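Local atomic coordinates of precorrin-3 methylase (Rhodobacter capsulatus, PDB entry 3NUT), a protein that probably transfers a methyl group from S-adenosyl-L-methionine to a precorrin intermediate on the biosynthetic route to adenosylcobalamin (vitamin B12). Residues A[14-19]-A[42-47]; A[122-127]-A[202-207]; A[130-135]-A[228-233]. All coordinates share one frame; numbering follows the deposited sequence.

From the N terminus, strand 10-15 runs into the loop carrying P18, and contact 1 (14-19 with 42-47) closes the connection through helix 26-34 and strand 37-40. It is complete before contact 2 opens, so these two stand in series. Contact 2 (122-127 with 202-207) and contact 3 (130-135 with 228-233) cross, since their segments alternate: helix 121-129 and the turn after it meet, in order, the loop after strand 196-201 and the end of strand 227-231. P18 CG, 3.6 Å from A124 CB, joins contacts 1 and 2 beside the S-adenosyl-L-homocysteine they share; M122 and A126 pack on L133, joining contacts 2 and 3.

Contact 1: A[14-19]-A[42-47]; sequences AGLGPG and IPYVAR. With SAH (S-adenosyl-L-homocysteine), chain E.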
loop_
_atom_site.group_PDB
_atom_site.type_symbol
_atom_site.label_atom_id
_atom_site.label_comp_id
_atom_site.label_asym_id
_atom_site.label_seq_id
_atom_site.Cartn_x
_atom_site.Cartn_y
_atom_site.Cartn_z
ATOM N N ALA A 14 14.177 0.330 -6.390
ATOM C CA ALA A 14 13.955 -0.486 -5.210
ATOM C C ALA A 14 13.452 0.301 -4.002
ATOM O O ALA A 14 14.086 1.290 -3.597
ATOM C CB ALA A 14 15.267 -1.194 -4.844
ATOM N N GLY A 15 12.360 -0.163 -3.384
ATOM C CA GLY A 15 11.855 0.471 -2.173
ATOM C C GLY A 15 12.525 0.015 -0.876
ATOM O O GLY A 15 12.672 -1.171 -0.614
ATOM N N LEU A 16 12.937 0.964 -0.058
ATOM C CA LEU A 16 13.633 0.638 1.176
ATOM C C LEU A 16 12.723 0.567 2.386
ATOM O O LEU A 16 13.233 0.419 3.520
ATOM C CB LEU A 16 14.739 1.682 1.444
ATOM C CG LEU A 16 15.874 1.796 0.420
ATOM C CD1 LEU A 16 16.878 2.826 0.842
ATOM C CD2 LEU A 16 16.629 0.473 0.259
ATOM N N GLY A 17 11.403 0.664 2.197
ATOM C CA GLY A 17 10.480 0.759 3.348
ATOM C C GLY A 17 10.561 2.088 4.125
ATOM O O GLY A 17 11.277 3.021 3.728
ATOM N N PRO A 18 9.817 2.189 5.246
ATOM C CA PRO A 18 9.724 3.477 5.912
ATOM C C PRO A 18 10.876 3.819 6.846
ATOM O O PRO A 18 10.854 4.878 7.462
ATOM C CB PRO A 18 8.391 3.390 6.666
ATOM C CG PRO A 18 8.215 1.922 6.924
ATOM C CD PRO A 18 8.990 1.160 5.902
ATOM N N GLY A 19 11.880 2.956 6.956
ATOM C CA GLY A 19 13.037 3.288 7.791
ATOM C C GLY A 19 13.685 2.096 8.444
ATOM O O GLY A 19 14.887 1.863 8.243
ATOM N N ILE A 42 21.983 9.228 -0.015
ATOM C CA ILE A 42 23.039 8.486 0.654
ATOM C C ILE A 42 22.798 8.084 2.137
ATOM O O ILE A 42 23.119 6.958 2.547
ATOM C CB ILE A 42 24.418 9.199 0.438
ATOM C CG1 ILE A 42 24.722 9.344 -1.065
ATOM C CG2 ILE A 42 25.530 8.442 1.125
ATOM C CD1 ILE A 42 24.965 8.006 -1.829
ATOM N N PRO A 43 22.231 8.983 2.955
ATOM C CA PRO A 43 21.942 8.502 4.325
ATOM C C PRO A 43 21.080 7.214 4.351
ATOM O O PRO A 43 21.242 6.408 5.241
ATOM C CB PRO A 43 21.212 9.680 4.965
ATOM C CG PRO A 43 21.764 10.872 4.255
ATOM C CD PRO A 43 21.994 10.435 2.820
ATOM N N TYR A 44 20.244 6.989 3.341
ATOM C CA TYR A 44 19.535 5.703 3.208
ATOM C C TYR A 44 20.430 4.478 3.069
ATOM O O TYR A 44 20.045 3.386 3.461
ATOM C CB TYR A 44 18.572 5.704 2.029
ATOM C CG TYR A 44 17.402 6.645 2.159
ATOM C CD1 TYR A 44 16.970 7.097 3.409
ATOM C CD2 TYR A 44 16.727 7.102 1.013
ATOM C CE1 TYR A 44 15.897 7.953 3.519
ATOM C CE2 TYR A 44 15.644 7.972 1.112
ATOM C CZ TYR A 44 15.241 8.377 2.372
ATOM O OH TYR A 44 14.191 9.242 2.471
ATOM N N VAL A 45 21.612 4.650 2.490
ATOM C CA VAL A 45 22.455 3.508 2.176
ATOM C C VAL A 45 23.887 3.673 2.680
ATOM O O VAL A 45 24.807 2.971 2.231
ATOM C CB VAL A 45 22.416 3.199 0.661
ATOM C CG1 VAL A 45 20.989 2.817 0.237
ATOM C CG2 VAL A 45 22.920 4.383 -0.171
ATOM N N ALA A 46 24.063 4.589 3.630
ATOM C CA ALA A 46 25.377 4.866 4.256
ATOM C C ALA A 46 26.155 3.631 4.716
ATOM O O ALA A 46 27.379 3.638 4.639
ATOM C CB ALA A 46 25.237 5.890 5.429
ATOM N N ARG A 47 25.461 2.579 5.163
ATOM C CA ARG A 47 26.127 1.350 5.640
ATOM C C ARG A 47 26.169 0.172 4.645
ATOM O O ARG A 47 26.426 -0.967 5.033
ATOM C CB ARG A 47 25.531 0.897 6.971
ATOM C CG ARG A 47 25.725 1.914 8.148
ATOM C CD ARG A 47 24.678 1.685 9.228
ATOM N NE ARG A 47 23.408 1.279 8.611
ATOM C CZ ARG A 47 22.473 0.539 9.206
ATOM N NH1 ARG A 47 22.637 0.130 10.465
ATOM N NH2 ARG A 47 21.368 0.208 8.537
HETATM N N SAH E . 7.635 6.112 -1.797
HETATM C CA SAH E . 7.294 6.652 -0.445
HETATM C CB SAH E . 6.547 7.990 -0.561
HETATM C CG SAH E . 7.494 9.127 -0.944
HETATM S SD SAH E . 6.861 10.739 -0.542
HETATM C C SAH E . 6.424 5.623 0.178
HETATM O O SAH E . 6.034 4.756 -0.593
HETATM O OXT SAH E . 6.086 5.596 1.378
HETATM C "C5'" SAH E . 7.566 11.026 1.066
HETATM C "C4'" SAH E . 6.468 11.223 2.131
HETATM O "O4'" SAH E . 6.038 9.941 2.606
HETATM C "C3'" SAH E . 6.863 12.003 3.394
HETATM O "O3'" SAH E . 6.623 13.415 3.316
HETATM C "C2'" SAH E . 5.957 11.419 4.456
HETATM O "O2'" SAH E . 4.626 11.973 4.393
HETATM C "C1'" SAH E . 5.847 9.968 4.028
HETATM N N9 SAH E . 6.833 9.112 4.730
HETATM C C8 SAH E . 7.892 8.478 4.189
HETATM N N7 SAH E . 8.557 7.767 5.151
HETATM C C5 SAH E . 7.918 7.941 6.335
HETATM C C6 SAH E . 8.068 7.480 7.750
HETATM N N6 SAH E . 9.077 6.658 8.139
HETATM N N1 SAH E . 7.170 7.911 8.671
HETATM C C2 SAH E . 6.156 8.732 8.325
HETATM N N3 SAH E . 5.965 9.184 7.063
HETATM C C4 SAH E . 6.793 8.836 6.045
#
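L16 lays its terminal methyl CD1 against the foot of Y44, where it comes 3.5 Å from CB. The same methyl stands 4.1 Å from Y44 CG, an oblique approach that meets the base of the ring. L16 CD1 is also 4.2 Å from V45 CG1, so one methyl settles in the angle between two consecutive residues of 42-47. The torsions explain this reach: with L16 CG beside the backbone N (chi1 -62°) and the chain then fully extended (chi2 -179°), CD1 becomes the outermost point of the side chain. All of the cross-segment contact is apolar, and only 97 Å² is buried in total. The phenol end of Y44 is fixed elsewhere, its OH bonding to ND2 of N61 while the ring meets that of Y41 edge-to-face.

Two residues beyond L16 the loop becomes part of the cofactor site. P18 O accepts a hydrogen bond from N6 of S-adenosyl-L-homocysteine at 2.6 Å, with an N-H...O angle of 131°, a short but bent bond to the adenine amino group. L16 and G17 both face G87, forming a classic beta bulge as the chain leaves strand 10-15. Further back, L16 packs on V84 of strand 80-85 and L32 of helix 26-34, so the contact sits where that strand, that helix and the loop after strand 37-40 converge.

Contact 2: A[122-127]-A[202-207]; sequences MLAAAA and AVTTPE. With SAH (S-adenosyl-L-homocysteine), chain E.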
loop_
_atom_site.group_PDB
_atom_site.type_symbol
_atom_site.label_atom_id
_atom_site.label_comp_id
_atom_site.label_asym_id
_atom_site.label_seq_id
_atom_site.Cartn_x
_atom_site.Cartn_y
_atom_site.Cartn_z
ATOM N N MET A 122 2.169 4.774 4.625
ATOM C CA MET A 122 0.767 4.759 5.070
ATOM C C MET A 122 0.389 3.466 5.810
ATOM O O MET A 122 -0.200 3.498 6.899
ATOM C CB MET A 122 -0.208 5.033 3.915
ATOM C CG MET A 122 -0.297 3.958 2.822
ATOM S SD MET A 122 -1.430 4.464 1.485
ATOM C CE MET A 122 -2.957 4.578 2.400
ATOM N N LEU A 123 0.767 2.341 5.208
ATOM C CA LEU A 123 0.446 1.023 5.727
ATOM C C LEU A 123 1.326 0.700 6.912
ATOM O O LEU A 123 0.912 -0.044 7.778
ATOM C CB LEU A 123 0.588 -0.047 4.628
ATOM C CG LEU A 123 -0.442 -0.039 3.475
ATOM C CD1 LEU A 123 -0.280 -1.284 2.637
ATOM C CD2 LEU A 123 -1.874 0.037 3.970
ATOM N N ALA A 124 2.536 1.259 6.955
ATOM C CA ALA A 124 3.342 1.101 8.140
ATOM C C ALA A 124 2.749 1.914 9.328
ATOM O O ALA A 124 2.742 1.430 10.464
ATOM C CB ALA A 124 4.785 1.433 7.889
ATOM N N ALA A 125 2.229 3.109 9.054
ATOM C CA ALA A 125 1.526 3.906 10.085
ATOM C C ALA A 125 0.176 3.301 10.498
ATOM O O ALA A 125 -0.113 3.146 11.703
ATOM C CB ALA A 125 1.339 5.335 9.616
ATOM N N ALA A 126 -0.644 2.957 9.509
ATOM C CA ALA A 126 -1.829 2.119 9.730
ATOM C C ALA A 126 -1.511 0.967 10.677
ATOM O O ALA A 126 -2.236 0.735 11.649
ATOM C CB ALA A 126 -2.337 1.566 8.415
ATOM N N ALA A 127 -0.425 0.245 10.401
ATOM C CA ALA A 127 -0.033 -0.850 11.288
ATOM C C ALA A 127 0.209 -0.358 12.746
ATOM O O ALA A 127 -0.274 -0.960 13.686
ATOM C CB ALA A 127 1.180 -1.560 10.753
ATOM N N ALA A 202 7.393 9.832 11.822
ATOM C CA ALA A 202 8.652 9.073 11.863
ATOM C C ALA A 202 8.390 7.611 12.160
ATOM O O ALA A 202 9.033 7.001 13.024
ATOM C CB ALA A 202 9.648 9.668 12.903
ATOM N N VAL A 203 7.435 7.060 11.424
ATOM C CA VAL A 203 6.937 5.720 11.697
ATOM C C VAL A 203 8.034 4.676 11.459
ATOM O O VAL A 203 8.716 4.712 10.443
ATOM C CB VAL A 203 5.676 5.441 10.876
ATOM C CG1 VAL A 203 5.232 4.015 11.058
ATOM C CG2 VAL A 203 4.585 6.373 11.326
ATOM N N THR A 204 8.194 3.796 12.449
ATOM C CA THR A 204 9.192 2.702 12.511
ATOM C C THR A 204 10.584 3.167 12.914
ATOM O O THR A 204 11.536 2.385 12.878
ATOM C CB THR A 204 9.318 1.842 11.204
ATOM O OG1 THR A 204 10.138 2.528 10.258
ATOM C CG2 THR A 204 7.967 1.508 10.601
ATOM N N THR A 205 10.718 4.442 13.258
ATOM C CA THR A 205 12.010 4.960 13.699
ATOM C C THR A 205 11.909 5.117 15.211
ATOM O O THR A 205 10.813 4.945 15.783
ATOM C CB THR A 205 12.378 6.322 13.096
ATOM O OG1 THR A 205 11.731 7.347 13.859
ATOM C CG2 THR A 205 11.998 6.428 11.619
ATOM N N PRO A 206 13.045 5.429 15.872
ATOM C CA PRO A 206 12.944 5.509 17.322
ATOM C C PRO A 206 12.225 6.784 17.768
ATOM O O PRO A 206 11.815 6.880 18.923
ATOM C CB PRO A 206 14.409 5.467 17.764
ATOM C CG PRO A 206 15.106 4.727 16.606
ATOM C CD PRO A 206 14.453 5.385 15.438
ATOM N N GLU A 207 12.040 7.719 16.836
ATOM C CA GLU A 207 11.304 8.940 17.103
ATOM C C GLU A 207 9.890 8.903 16.519
ATOM O O GLU A 207 9.289 9.939 16.249
ATOM C CB GLU A 207 12.088 10.198 16.672
ATOM C CG GLU A 207 12.787 10.119 15.303
ATOM C CD GLU A 207 14.214 9.543 15.357
ATOM O OE1 GLU A 207 14.658 8.963 14.337
ATOM O OE2 GLU A 207 14.900 9.682 16.399
HETATM N N SAH E . 7.635 6.112 -1.797
HETATM C CA SAH E . 7.294 6.652 -0.445
HETATM C CB SAH E . 6.547 7.990 -0.561
HETATM C CG SAH E . 7.494 9.127 -0.944
HETATM S SD SAH E . 6.861 10.739 -0.542
HETATM C C SAH E . 6.424 5.623 0.178
HETATM O O SAH E . 6.034 4.756 -0.593
HETATM O OXT SAH E . 6.086 5.596 1.378
HETATM C "C5'" SAH E . 7.566 11.026 1.066
HETATM C "C4'" SAH E . 6.468 11.223 2.131
HETATM O "O4'" SAH E . 6.038 9.941 2.606
HETATM C "C3'" SAH E . 6.863 12.003 3.394
HETATM O "O3'" SAH E . 6.623 13.415 3.316
HETATM C "C2'" SAH E . 5.957 11.419 4.456
HETATM O "O2'" SAH E . 4.626 11.973 4.393
HETATM C "C1'" SAH E . 5.847 9.968 4.028
HETATM N N9 SAH E . 6.833 9.112 4.730
HETATM C C8 SAH E . 7.892 8.478 4.189
HETATM N N7 SAH E . 8.557 7.767 5.151
HETATM C C5 SAH E . 7.918 7.941 6.335
HETATM C C6 SAH E . 8.068 7.480 7.750
HETATM N N6 SAH E . 9.077 6.658 8.139
HETATM N N1 SAH E . 7.170 7.911 8.671
HETATM C C2 SAH E . 6.156 8.732 8.325
HETATM N N3 SAH E . 5.965 9.184 7.063
HETATM C C4 SAH E . 6.793 8.836 6.045
#
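This is a buried, apolar helix-to-loop contact beside the adenine pocket: helix 121-129 packs against a type II beta turn, A202 to T205, that follows strand 196-201. In tetrapyrrole methylases the cofactor lies in the cleft between two alpha/beta domains, and this turn reads the edge of its base. The evidence is a pair of main-chain bonds from one residue. V203 N donates to N1 of S-adenosyl-L-homocysteine at 2.9 Å (N-H...N 144°), and V203 O accepts from N6 at 3.0 Å, so donor and acceptor match the amino-pyrimidine edge of adenine.

The V203 side chain supplies the contact to the helix. V203 CG1, anti to the backbone N (chi1 175°), rests over the peptide from A124 to A125, 3.6 Å from A124 O, while CG2 touches A125 CB at 3.8 Å and also lies near the adenine N1. T204 adds its CG2, 4.2 Å from A124 CB. The short side chains of A124 and A125 are consistent with the close approach, the CA-to-CA minimum being A125 to V203 at 5.9 Å. Replacing V203 with an alanine would remove both methyls and would probably open a gap over A124 and A125, giving the turn that holds the adenine more freedom to shift.

The turn is braced internally. A202 O accepts from both T205 N and T205 OG1, the two donors approaching from the same face of its plane, and T205 OG1 itself accepts from E207 N in an ST turn. T204 OG1, which also accepts from R20 N, donates in the carbonyl plane to a lone pair of V203 O at 2.6 Å, so that oxygen is shared between the threonine hydroxyl and the adenine amino group.

Contact 3: A[130-135]-A[228-233]; sequences GAPLGH and VVLVGN
L230 meets the turn after helix 121-129 with both of its methyls; V228, two residues earlier on the strand, packs on A125 and touches the bound S-adenosyl-L-homocysteine. L230 CD1 lies 3.6 Å from P132 CG, the side chains meeting at a slant, while L230 CD2 is 4.0 Å from L133 CD1, at about a right angle. In L230, chi1 (-52°) sets CG beside the backbone N, and an extended chi2 (173°) then turns CD1 to P132 and CD2 to L133. V231 points away and packs on F168 and I197. G232 brings the backbones closest, its CA 6.1 Å from that of P132. At N233, past the end of the strand, the side chain crosses that of H135 at about a right angle, with amide and imidazole planes 70° apart, and its backbone N bonds to OG1 of T236.

P132 and L133 occupy the two central positions of a type I beta turn, closed by G134 N to A131 O at 3.3 Å; both also pack on A126 of the helix. Since proline ring and leucine methyls carry the centre, the contact should depend mainly on shape and exclusion of water, joining turn to strand 227-231 without directional bonds.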
loop_
_atom_site.group_PDB
_atom_site.type_symbol
_atom_site.label_atom_id
_atom_site.label_comp_id
_atom_site.label_asym_id
_atom_site.label_seq_id
_atom_site.Cartn_x
_atom_site.Cartn_y
_atom_site.Cartn_z
ATOM N N GLY A 130 -3.090 0.411 14.399
ATOM C CA GLY A 130 -4.116 -0.623 14.359
ATOM C C GLY A 130 -4.611 -0.922 12.956
ATOM O O GLY A 130 -3.933 -1.568 12.167
ATOM N N ALA A 131 -5.800 -0.446 12.623
ATOM C CA ALA A 131 -6.364 -0.747 11.323
ATOM C C ALA A 131 -7.205 0.397 10.708
ATOM O O ALA A 131 -8.339 0.184 10.276
ATOM C CB ALA A 131 -7.169 -2.046 11.418
ATOM N N PRO A 132 -6.642 1.616 10.643
ATOM C CA PRO A 132 -7.392 2.761 10.108
ATOM C C PRO A 132 -7.720 2.738 8.604
ATOM O O PRO A 132 -8.635 3.443 8.165
ATOM C CB PRO A 132 -6.486 3.944 10.423
ATOM C CG PRO A 132 -5.133 3.351 10.588
ATOM C CD PRO A 132 -5.333 2.019 11.176
ATOM N N LEU A 133 -6.990 1.939 7.827
ATOM C CA LEU A 133 -7.230 1.863 6.395
ATOM C C LEU A 133 -7.796 0.498 6.042
ATOM O O LEU A 133 -7.654 0.001 4.908
ATOM C CB LEU A 133 -5.933 2.140 5.607
ATOM C CG LEU A 133 -5.259 3.484 5.841
ATOM C CD1 LEU A 133 -3.773 3.382 5.547
ATOM C CD2 LEU A 133 -5.899 4.614 5.038
ATOM N N GLY A 134 -8.449 -0.109 7.026
ATOM C CA GLY A 134 -9.087 -1.412 6.849
ATOM C C GLY A 134 -10.175 -1.454 5.786
ATOM O O GLY A 134 -10.447 -2.513 5.214
ATOM N N HIS A 135 -10.816 -0.315 5.539
ATOM C CA HIS A 135 -11.842 -0.226 4.509
ATOM C C HIS A 135 -11.289 0.528 3.307
ATOM O O HIS A 135 -10.146 0.973 3.343
ATOM C CB HIS A 135 -13.073 0.502 5.054
ATOM C CG HIS A 135 -13.990 -0.372 5.853
ATOM N ND1 HIS A 135 -13.546 -1.168 6.893
ATOM C CD2 HIS A 135 -15.333 -0.558 5.779
ATOM C CE1 HIS A 135 -14.573 -1.815 7.415
ATOM N NE2 HIS A 135 -15.668 -1.458 6.762
ATOM N N VAL A 228 2.887 11.228 8.012
ATOM C CA VAL A 228 1.857 10.833 7.091
ATOM C C VAL A 228 0.540 10.953 7.871
ATOM O O VAL A 228 0.460 10.579 9.050
ATOM C CB VAL A 228 2.122 9.409 6.484
ATOM C CG1 VAL A 228 2.089 8.316 7.544
ATOM C CG2 VAL A 228 1.123 9.088 5.377
ATOM N N VAL A 229 -0.477 11.492 7.224
ATOM C CA VAL A 229 -1.713 11.835 7.914
ATOM C C VAL A 229 -2.831 10.915 7.435
ATOM O O VAL A 229 -3.140 10.844 6.231
ATOM C CB VAL A 229 -2.085 13.340 7.705
ATOM C CG1 VAL A 229 -3.410 13.698 8.412
ATOM C CG2 VAL A 229 -0.943 14.262 8.149
ATOM N N LEU A 230 -3.420 10.197 8.380
ATOM C CA LEU A 230 -4.484 9.272 8.069
ATOM C C LEU A 230 -5.818 9.880 8.463
ATOM O O LEU A 230 -5.973 10.418 9.552
ATOM C CB LEU A 230 -4.282 7.923 8.762
ATOM C CG LEU A 230 -2.929 7.219 8.592
ATOM C CD1 LEU A 230 -2.868 5.987 9.480
ATOM C CD2 LEU A 230 -2.610 6.854 7.141
ATOM N N VAL A 231 -6.763 9.807 7.542
ATOM C CA VAL A 231 -8.103 10.271 7.763
ATOM C C VAL A 231 -9.007 9.050 7.694
ATOM O O VAL A 231 -8.983 8.324 6.706
ATOM C CB VAL A 231 -8.523 11.286 6.675
ATOM C CG1 VAL A 231 -9.808 11.990 7.088
ATOM C CG2 VAL A 231 -7.429 12.307 6.447
ATOM N N GLY A 232 -9.803 8.822 8.738
ATOM C CA GLY A 232 -10.728 7.694 8.738
ATOM C C GLY A 232 -11.889 7.816 7.760
ATOM O O GLY A 232 -12.024 8.837 7.072
ATOM N N ASN A 233 -12.687 6.749 7.661
ATOM C CA ASN A 233 -14.047 6.820 7.115
ATOM C C ASN A 233 -14.894 7.581 8.159
ATOM O O ASN A 233 -14.410 7.921 9.251
ATOM C CB ASN A 233 -14.668 5.414 6.977
ATOM C CG ASN A 233 -13.988 4.547 5.934
ATOM O OD1 ASN A 233 -14.263 4.641 4.730
ATOM N ND2 ASN A 233 -13.127 3.653 6.394
#